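Local coordinates for protein hydrogenase maturation factor (Thermoanaerobacter tengcongensis, PDB 3VTI) that probably carries out the ATP-dependent dehydration of a carbamoyl group, received from HypF, to the nitrile used in [NiFe]-hydrogenase maturation, at residues G28-L42 and D118-L130. Numbering follows the deposited sequence.
Sequences GNITLTTDSFTVKPL and DRIFINTSGIGVL
Thr38 lays its methyl over one face of the Phe121 ring, CG2 standing 3.9 Å from the ring centroid and 23° off the normal, a CH-pi contact displaced toward the rim. The Phe37 ring instead meets the partner strand at its edge, where Ile122 O lies near the ring plane. The guanidinium of Arg119 receives Lys40 CE at its edge and has Asp118 OD1 above one face, offset toward the rim. With CG anti to the backbone N (chi1 180°), the Asn123 amide reaches across to strand 30-37, and ND2 donates in the amide plane to two hydroxyls: Ser36 OG at 3.0 Å, nearly straight (173°), and Thr34 OG1 at 3.3 Å, more bent. Both bonds hold the amide's rotation. Thr34 OG1 and Ser125 OG are hydrogen-bonded at 3.1 Å, and Ser125 OG is also hydrogen-bonded to Ser125 OG of the second subunit.

Bends at chi2 and chi4 bring Lys40 NZ to Asp118 O, to which it donates a hydrogen bond of 2.8 Å; Ile120 N donates to the same oxygen from the opposite face. A water links NZ to Val39 O and Ile120 O. Eight consecutive antiparallel bridges, Ile30–Val129 to Phe37–Ile122, define the ladder. The Thr31 methyl lies against the backbone of Gly128, which has no side chain.

Within the PurM-like N-terminal domain, strand 30-37 runs between strands 24-26 and 120-130, and strand 66-78 flanks 120-130 beyond. Helices 49-60 and 83-100 pack on the face bearing Phe37, Ile122 and Thr124, with Thr33 beside the magnesium ligand Asp60; the second subunit meets the face of Leu32, Thr34 and Asn123.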
ATOM      1  N   GLY C  28      -1.940  -1.323 -32.150  1.00 58.53           N
ATOM      2  CA  GLY C  28      -2.531  -0.243 -32.925  1.00 59.14           C
ATOM      3  C   GLY C  28      -3.958   0.078 -32.535  1.00 58.24           C
ATOM      4  O   GLY C  28      -4.426   1.190 -32.781  1.00 58.53           O
ATOM      5  N   ASN C  29      -4.646  -0.879 -31.914  1.00 57.72           N
ATOM      6  CA  ASN C  29      -6.067  -0.719 -31.607  1.00 57.09           C
ATOM      7  C   ASN C  29      -6.454  -0.948 -30.149  1.00 55.12           C
ATOM      8  O   ASN C  29      -7.549  -0.569 -29.734  1.00 54.56           O
ATOM      9  CB  ASN C  29      -6.911  -1.623 -32.510  1.00 59.18           C
ATOM     10  CG  ASN C  29      -6.767  -3.082 -32.160  1.00 59.95           C
ATOM     11  OD1 ASN C  29      -5.676  -3.555 -31.854  1.00 60.22           O
ATOM     12  ND2 ASN C  29      -7.874  -3.809 -32.206  1.00 62.37           N
ATOM     13  N   ILE C  30      -5.580  -1.575 -29.371  1.00 54.48           N
ATOM     14  CA  ILE C  30      -5.885  -1.742 -27.955  1.00 52.74           C
ATOM     15  C   ILE C  30      -4.948  -0.956 -27.035  1.00 51.42           C
ATOM     16  O   ILE C  30      -3.760  -0.747 -27.316  1.00 51.85           O
ATOM     17  CB  ILE C  30      -6.058  -3.240 -27.492  1.00 53.25           C
ATOM     18  CG1 ILE C  30      -4.719  -3.962 -27.368  1.00 53.92           C
ATOM     19  CG2 ILE C  30      -7.064  -3.999 -28.369  1.00 54.28           C
ATOM     20  CD1 ILE C  30      -4.129  -3.878 -25.984  1.00 51.77           C
ATOM     21  N   THR C  31      -5.524  -0.540 -25.920  1.00 49.46           N
ATOM     22  CA  THR C  31      -4.882   0.344 -25.006  1.00 48.07           C
ATOM     23  C   THR C  31      -4.700  -0.346 -23.640  1.00 46.81           C
ATOM     24  O   THR C  31      -5.466  -1.252 -23.290  1.00 46.80           O
ATOM     25  CB  THR C  31      -5.696   1.643 -24.924  1.00 47.71           C
ATOM     26  OG1 THR C  31      -4.860   2.687 -24.427  1.00 49.58           O
ATOM     27  CG2 THR C  31      -6.936   1.489 -24.038  1.00 45.90           C
ATOM     28  N   LEU C  32      -3.666   0.060 -22.895  1.00 45.60           N
ATOM     29  CA  LEU C  32      -3.329  -0.550 -21.590  1.00 44.10           C
ATOM     30  C   LEU C  32      -2.793   0.459 -20.577  1.00 42.71           C
ATOM     31  O   LEU C  32      -1.824   1.180 -20.855  1.00 42.86           O
ATOM     32  CB  LEU C  32      -2.316  -1.686 -21.762  1.00 45.09           C
ATOM     33  CG  LEU C  32      -1.771  -2.389 -20.516  1.00 44.64           C
ATOM     34  CD1 LEU C  32      -2.859  -3.185 -19.779  1.00 42.69           C
ATOM     35  CD2 LEU C  32      -0.605  -3.279 -20.912  1.00 45.72           C
ATOM     36  N   THR C  33      -3.422   0.488 -19.405  1.00 41.07           N
ATOM     37  CA  THR C  33      -3.061   1.418 -18.350  0.70 40.14           C
ATOM     38  C   THR C  33      -2.989   0.713 -17.001  1.00 40.20           C
ATOM     39  O   THR C  33      -3.520  -0.395 -16.838  1.00 41.23           O
ATOM     40  CB  THR C  33      -4.071   2.585 -18.270  1.00 39.41           C
ATOM     41  OG1 THR C  33      -3.670   3.515 -17.253  1.00 38.79           O
ATOM     42  CG2 THR C  33      -5.479   2.069 -17.971  1.00 38.49           C
ATOM     43  N   THR C  34      -2.323   1.343 -16.040  1.00 39.42           N
ATOM     44  CA  THR C  34      -2.361   0.876 -14.666  1.00 39.18           C
ATOM     45  C   THR C  34      -2.268   2.046 -13.703  1.00 38.11           C
ATOM     46  O   THR C  34      -1.608   3.028 -13.996  1.00 38.37           O
ATOM     47  CB  THR C  34      -1.261  -0.170 -14.357  1.00 40.35           C
ATOM     48  OG1 THR C  34      -1.477  -0.705 -13.042  1.00 40.67           O
ATOM     49  CG2 THR C  34       0.137   0.447 -14.433  1.00 40.57           C
ATOM     50  N   ASP C  35      -2.941   1.937 -12.565  0.70 37.28           N
ATOM     51  CA  ASP C  35      -2.832   2.934 -11.508  0.70 36.67           C
ATOM     52  C   ASP C  35      -3.056   2.328 -10.125  0.70 36.96           C
ATOM     53  O   ASP C  35      -3.888   1.447  -9.946  0.70 36.25           O
ATOM     54  CB  ASP C  35      -3.816   4.079 -11.738  0.70 35.70           C
ATOM     55  CG  ASP C  35      -3.337   5.387 -11.137  0.70 35.80           C
ATOM     56  OD1 ASP C  35      -2.201   5.424 -10.634  0.70 36.04           O
ATOM     57  OD2 ASP C  35      -4.082   6.389 -11.180  0.70 36.47           O
ATOM     58  N   SER C  36      -2.292   2.813  -9.153  1.00 38.00           N
ATOM     59  CA  SER C  36      -2.498   2.458  -7.747  1.00 39.34           C
ATOM     60  C   SER C  36      -3.288   3.561  -7.063  1.00 39.50           C
ATOM     61  O   SER C  36      -3.265   4.713  -7.507  1.00 39.25           O
ATOM     62  CB  SER C  36      -1.169   2.236  -7.024  1.00 40.11           C
ATOM     63  OG  SER C  36      -0.528   1.063  -7.489  1.00 41.02           O
ATOM     64  N   PHE C  37      -3.987   3.200  -5.992  1.00 40.45           N
ATOM     65  CA  PHE C  37      -4.871   4.123  -5.294  1.00 41.14           C
ATOM     66  C   PHE C  37      -4.653   4.043  -3.787  1.00 43.07           C
ATOM     67  O   PHE C  37      -4.895   3.007  -3.161  1.00 44.12           O
ATOM     68  CB  PHE C  37      -6.319   3.839  -5.682  1.00 40.64           C
ATOM     69  CG  PHE C  37      -6.592   4.081  -7.140  1.00 39.89           C
ATOM     70  CD1 PHE C  37      -7.088   5.311  -7.569  1.00 39.00           C
ATOM     71  CD2 PHE C  37      -6.309   3.098  -8.088  1.00 39.39           C
ATOM     72  CE1 PHE C  37      -7.314   5.558  -8.906  1.00 37.82           C
ATOM     73  CE2 PHE C  37      -6.532   3.337  -9.430  1.00 39.37           C
ATOM     74  CZ  PHE C  37      -7.039   4.572  -9.843  1.00 38.42           C
ATOM     75  N   THR C  38      -4.174   5.143  -3.221  1.00 43.90           N
ATOM     76  CA  THR C  38      -3.650   5.157  -1.859  1.00 46.06           C
ATOM     77  C   THR C  38      -4.304   6.259  -1.019  1.00 46.95           C
ATOM     78  O   THR C  38      -3.784   6.659   0.014  1.00 48.66           O
ATOM     79  CB  THR C  38      -2.121   5.358  -1.874  1.00 46.61           C
ATOM     80  OG1 THR C  38      -1.813   6.563  -2.581  1.00 46.83           O
ATOM     81  CG2 THR C  38      -1.424   4.201  -2.571  1.00 46.36           C
ATOM     82  N   VAL C  39      -5.460   6.730  -1.475  1.00 46.53           N
ATOM     83  CA  VAL C  39      -6.186   7.830  -0.852  1.00 47.02           C
ATOM     84  C   VAL C  39      -6.567   7.543   0.615  1.00 48.88           C
ATOM     85  O   VAL C  39      -7.047   6.460   0.937  1.00 48.96           O
ATOM     86  CB  VAL C  39      -7.456   8.163  -1.685  1.00 45.75           C
ATOM     87  CG1 VAL C  39      -8.474   7.019  -1.613  1.00 46.05           C
ATOM     88  CG2 VAL C  39      -8.089   9.470  -1.237  1.00 46.41           C
ATOM     89  N   LYS C  40      -6.316   8.522   1.485  1.00 50.30           N
ATOM     90  CA  LYS C  40      -6.869   8.550   2.841  1.00 52.29           C
ATOM     91  C   LYS C  40      -7.614   9.878   3.026  1.00 52.88           C
ATOM     92  O   LYS C  40      -7.069  10.944   2.709  1.00 53.16           O
ATOM     93  CB  LYS C  40      -5.780   8.392   3.912  1.00 53.95           C
ATOM     94  CG  LYS C  40      -5.168   6.987   4.039  1.00 54.44           C
ATOM     95  CD  LYS C  40      -6.231   5.888   4.083  1.00 53.78           C
ATOM     96  CE  LYS C  40      -5.634   4.526   4.358  1.00 54.17           C
ATOM     97  NZ  LYS C  40      -4.593   4.129   3.387  1.00 53.23           N
ATOM     98  N   PRO C  41      -8.862   9.828   3.531  1.00 53.31           N
ATOM     99  CA  PRO C  41      -9.566   8.647   4.029  1.00 53.62           C
ATOM    100  C   PRO C  41     -10.163   7.788   2.909  1.00 51.40           C
ATOM    101  O   PRO C  41     -10.353   8.266   1.794  1.00 49.89           O
ATOM    102  CB  PRO C  41     -10.676   9.253   4.889  1.00 55.28           C
ATOM    103  CG  PRO C  41     -10.983  10.563   4.233  1.00 55.07           C
ATOM    104  CD  PRO C  41      -9.738  11.014   3.494  1.00 53.55           C
ATOM    105  N   LEU C  42     -10.459   6.532   3.214  1.00 51.27           N
ATOM    106  CA  LEU C  42     -10.963   5.586   2.222  1.00 49.55           C
ATOM    107  C   LEU C  42     -12.385   5.919   1.793  1.00 49.19           C
ATOM    108  O   LEU C  42     -12.797   5.582   0.684  1.00 47.70           O
ATOM    109  CB  LEU C  42     -10.919   4.164   2.781  1.00 50.45           C
ATOM    110  CG  LEU C  42      -9.588   3.677   3.353  1.00 50.72           C
ATOM    111  CD1 LEU C  42      -9.809   2.476   4.250  1.00 51.85           C
ATOM    112  CD2 LEU C  42      -8.575   3.376   2.250  1.00 48.12           C
ATOM    113  N   ASP C 118      -1.266   0.804   5.663  1.00 56.93           N
ATOM    114  CA  ASP C 118      -2.369   1.538   6.286  1.00 57.33           C
ATOM    115  C   ASP C 118      -3.702   1.100   5.661  1.00 55.75           C
ATOM    116  O   ASP C 118      -4.154   1.659   4.661  1.00 53.92           O
ATOM    117  CB  ASP C 118      -2.166   3.059   6.168  1.00 57.14           C
ATOM    118  CG  ASP C 118      -3.097   3.870   7.093  1.00 59.11           C
ATOM    119  OD1 ASP C 118      -3.731   3.289   7.997  1.00 60.50           O
ATOM    120  OD2 ASP C 118      -3.183   5.111   6.913  1.00 59.49           O
ATOM    121  N   ARG C 119      -4.294   0.068   6.257  1.00 56.71           N
ATOM    122  CA  ARG C 119      -5.649  -0.394   5.951  1.00 56.11           C
ATOM    123  C   ARG C 119      -5.793  -1.138   4.624  1.00 54.47           C
ATOM    124  O   ARG C 119      -5.977  -2.354   4.633  1.00 54.76           O
ATOM    125  CB  ARG C 119      -6.668   0.745   6.046  1.00 55.96           C
ATOM    126  CG  ARG C 119      -6.800   1.419   7.411  1.00 58.31           C
ATOM    127  CD  ARG C 119      -7.638   2.655   7.198  1.00 60.19           C
ATOM    128  NE  ARG C 119      -7.738   3.526   8.355  1.00 63.52           N
ATOM    129  CZ  ARG C 119      -7.314   4.790   8.405  1.00 64.27           C
ATOM    130  NH1 ARG C 119      -6.732   5.358   7.363  1.00 61.23           N
ATOM    131  NH2 ARG C 119      -7.472   5.486   9.529  1.00 67.83           N
ATOM    132  N   ILE C 120      -5.717  -0.420   3.497  1.00 52.60           N
ATOM    133  CA  ILE C 120      -5.935  -1.022   2.174  0.60 51.30           C
ATOM    134  C   ILE C 120      -5.461  -0.146   1.005  1.00 49.64           C
ATOM    135  O   ILE C 120      -5.787   1.042   0.935  1.00 49.10           O
ATOM    136  CB  ILE C 120      -7.436  -1.415   1.967  1.00 51.26           C
ATOM    137  CG1 ILE C 120      -7.660  -2.105   0.615  1.00 49.88           C
ATOM    138  CG2 ILE C 120      -8.355  -0.199   2.131  1.00 51.37           C
ATOM    139  CD1 ILE C 120      -8.981  -2.853   0.516  1.00 49.77           C
ATOM    140  N   PHE C 121      -4.678  -0.738   0.104  1.00 49.10           N
ATOM    141  CA  PHE C 121      -4.389  -0.135  -1.204  1.00 47.59           C
ATOM    142  C   PHE C 121      -4.998  -0.979  -2.309  1.00 46.69           C
ATOM    143  O   PHE C 121      -5.156  -2.193  -2.161  1.00 47.77           O
ATOM    144  CB  PHE C 121      -2.883   0.013  -1.463  1.00 47.86           C
ATOM    145  CG  PHE C 121      -2.170   0.884  -0.468  1.00 49.72           C
ATOM    146  CD1 PHE C 121      -2.754   2.053   0.008  1.00 50.25           C
ATOM    147  CD2 PHE C 121      -0.904   0.550  -0.026  1.00 51.22           C
ATOM    148  CE1 PHE C 121      -2.102   2.853   0.918  1.00 51.73           C
ATOM    149  CE2 PHE C 121      -0.240   1.348   0.885  1.00 52.55           C
ATOM    150  CZ  PHE C 121      -0.838   2.496   1.363  1.00 53.11           C
ATOM    151  N   ILE C 122      -5.338  -0.328  -3.417  1.00 45.10           N
ATOM    152  CA  ILE C 122      -5.875  -1.016  -4.574  1.00 44.13           C
ATOM    153  C   ILE C 122      -5.158  -0.575  -5.851  1.00 43.29           C
ATOM    154  O   ILE C 122      -4.959   0.623  -6.090  1.00 42.97           O
ATOM    155  CB  ILE C 122      -7.402  -0.793  -4.708  1.00 43.68           C
ATOM    156  CG1 ILE C 122      -8.121  -1.255  -3.431  1.00 45.25           C
ATOM    157  CG2 ILE C 122      -7.958  -1.542  -5.913  1.00 42.45           C
ATOM    158  CD1 ILE C 122      -9.487  -0.620  -3.216  1.00 45.48           C
ATOM    159  N   ASN C 123      -4.771  -1.550  -6.667  1.00 43.05           N
ATOM    160  CA  ASN C 123      -4.301  -1.273  -8.009  1.00 42.17           C
ATOM    161  C   ASN C 123      -5.279  -1.796  -9.046  1.00 41.94           C
ATOM    162  O   ASN C 123      -5.796  -2.905  -8.916  1.00 43.20           O
ATOM    163  CB  ASN C 123      -2.913  -1.868  -8.253  1.00 42.74           C
ATOM    164  CG  ASN C 123      -2.407  -1.588  -9.661  1.00 42.52           C
ATOM    165  OD1 ASN C 123      -2.844  -2.217 -10.626  1.00 41.47           O
ATOM    166  ND2 ASN C 123      -1.511  -0.616  -9.789  1.00 43.21           N
ATOM    167  N   THR C 124      -5.525  -1.005 -10.079  1.00 40.78           N
ATOM    168  CA  THR C 124      -6.325  -1.472 -11.193  1.00 40.80           C
ATOM    169  C   THR C 124      -5.577  -1.266 -12.495  1.00 40.90           C
ATOM    170  O   THR C 124      -4.900  -0.241 -12.673  1.00 40.57           O
ATOM    171  CB  THR C 124      -7.705  -0.762 -11.273  1.00 40.29           C
ATOM    172  OG1 THR C 124      -7.540   0.655 -11.165  1.00 39.23           O
ATOM    173  CG2 THR C 124      -8.612  -1.234 -10.164  1.00 40.77           C
ATOM    174  N   SER C 125      -5.678  -2.246 -13.392  1.00 41.24           N
ATOM    175  CA  SER C 125      -5.230  -2.063 -14.776  1.00 41.67           C
ATOM    176  C   SER C 125      -6.421  -2.144 -15.712  1.00 41.59           C
ATOM    177  O   SER C 125      -7.456  -2.723 -15.364  1.00 41.79           O
ATOM    178  CB  SER C 125      -4.178  -3.098 -15.170  1.00 42.57           C
ATOM    179  OG  SER C 125      -3.104  -3.093 -14.245  1.00 44.49           O
ATOM    180  N   GLY C 126      -6.277  -1.574 -16.901  1.00 41.37           N
ATOM    181  CA  GLY C 126      -7.392  -1.494 -17.821  1.00 41.67           C
ATOM    182  C   GLY C 126      -7.004  -1.762 -19.251  1.00 42.77           C
ATOM    183  O   GLY C 126      -5.897  -1.416 -19.672  1.00 43.07           O
ATOM    184  N   ILE C 127      -7.928  -2.378 -19.988  1.00 43.58           N
ATOM    185  CA  ILE C 127      -7.798  -2.587 -21.422  1.00 44.59           C
ATOM    186  C   ILE C 127      -8.968  -1.918 -22.127  1.00 45.15           C
ATOM    187  O   ILE C 127     -10.125  -2.119 -21.762  1.00 45.65           O
ATOM    188  CB  ILE C 127      -7.697  -4.100 -21.769  1.00 45.79           C
ATOM    189  CG1 ILE C 127      -6.240  -4.530 -21.741  1.00 45.85           C
ATOM    190  CG2 ILE C 127      -8.273  -4.429 -23.145  1.00 47.14           C
ATOM    191  CD1 ILE C 127      -6.049  -5.999 -21.941  1.00 47.61           C
ATOM    192  N   GLY C 128      -8.661  -1.111 -23.133  1.00 45.88           N
ATOM    193  CA  GLY C 128      -9.691  -0.512 -23.981  1.00 46.86           C
ATOM    194  C   GLY C 128      -9.403  -0.716 -25.457  1.00 48.60           C
ATOM    195  O   GLY C 128      -8.281  -1.044 -25.836  1.00 48.98           O
ATOM    196  N   VAL C 129     -10.422  -0.527 -26.290  1.00 49.95           N
ATOM    197  CA  VAL C 129     -10.270  -0.638 -27.738  1.00 51.91           C
ATOM    198  C   VAL C 129     -10.542   0.718 -28.391  1.00 52.10           C
ATOM    199  O   VAL C 129     -11.532   1.384 -28.079  1.00 51.76           O
ATOM    200  CB  VAL C 129     -11.161  -1.776 -28.338  1.00 53.87           C
ATOM    201  CG1 VAL C 129     -12.648  -1.444 -28.210  1.00 55.40           C
ATOM    202  CG2 VAL C 129     -10.801  -2.064 -29.798  1.00 55.03           C
ATOM    203  N   LEU C 130      -9.640   1.117 -29.285  1.00 52.97           N
ATOM    204  CA  LEU C 130      -9.709   2.397 -29.993  1.00 53.23           C
ATOM    205  C   LEU C 130     -10.917   2.489 -30.934  1.00 54.64           C
ATOM    206  O   LEU C 130     -11.235   1.538 -31.642  1.00 56.01           O
ATOM    207  CB  LEU C 130      -8.424   2.587 -30.799  1.00 53.95           C
ATOM    208  CG  LEU C 130      -7.661   3.906 -30.660  1.00 53.87           C
ATOM    209  CD1 LEU C 130      -7.129   4.092 -29.252  1.00 50.92           C
ATOM    210  CD2 LEU C 130      -6.514   3.956 -31.654  1.00 55.82           C
TER
HETATM  211  O   HOH W   1      -5.558   4.039   0.918  1.00 30.22           O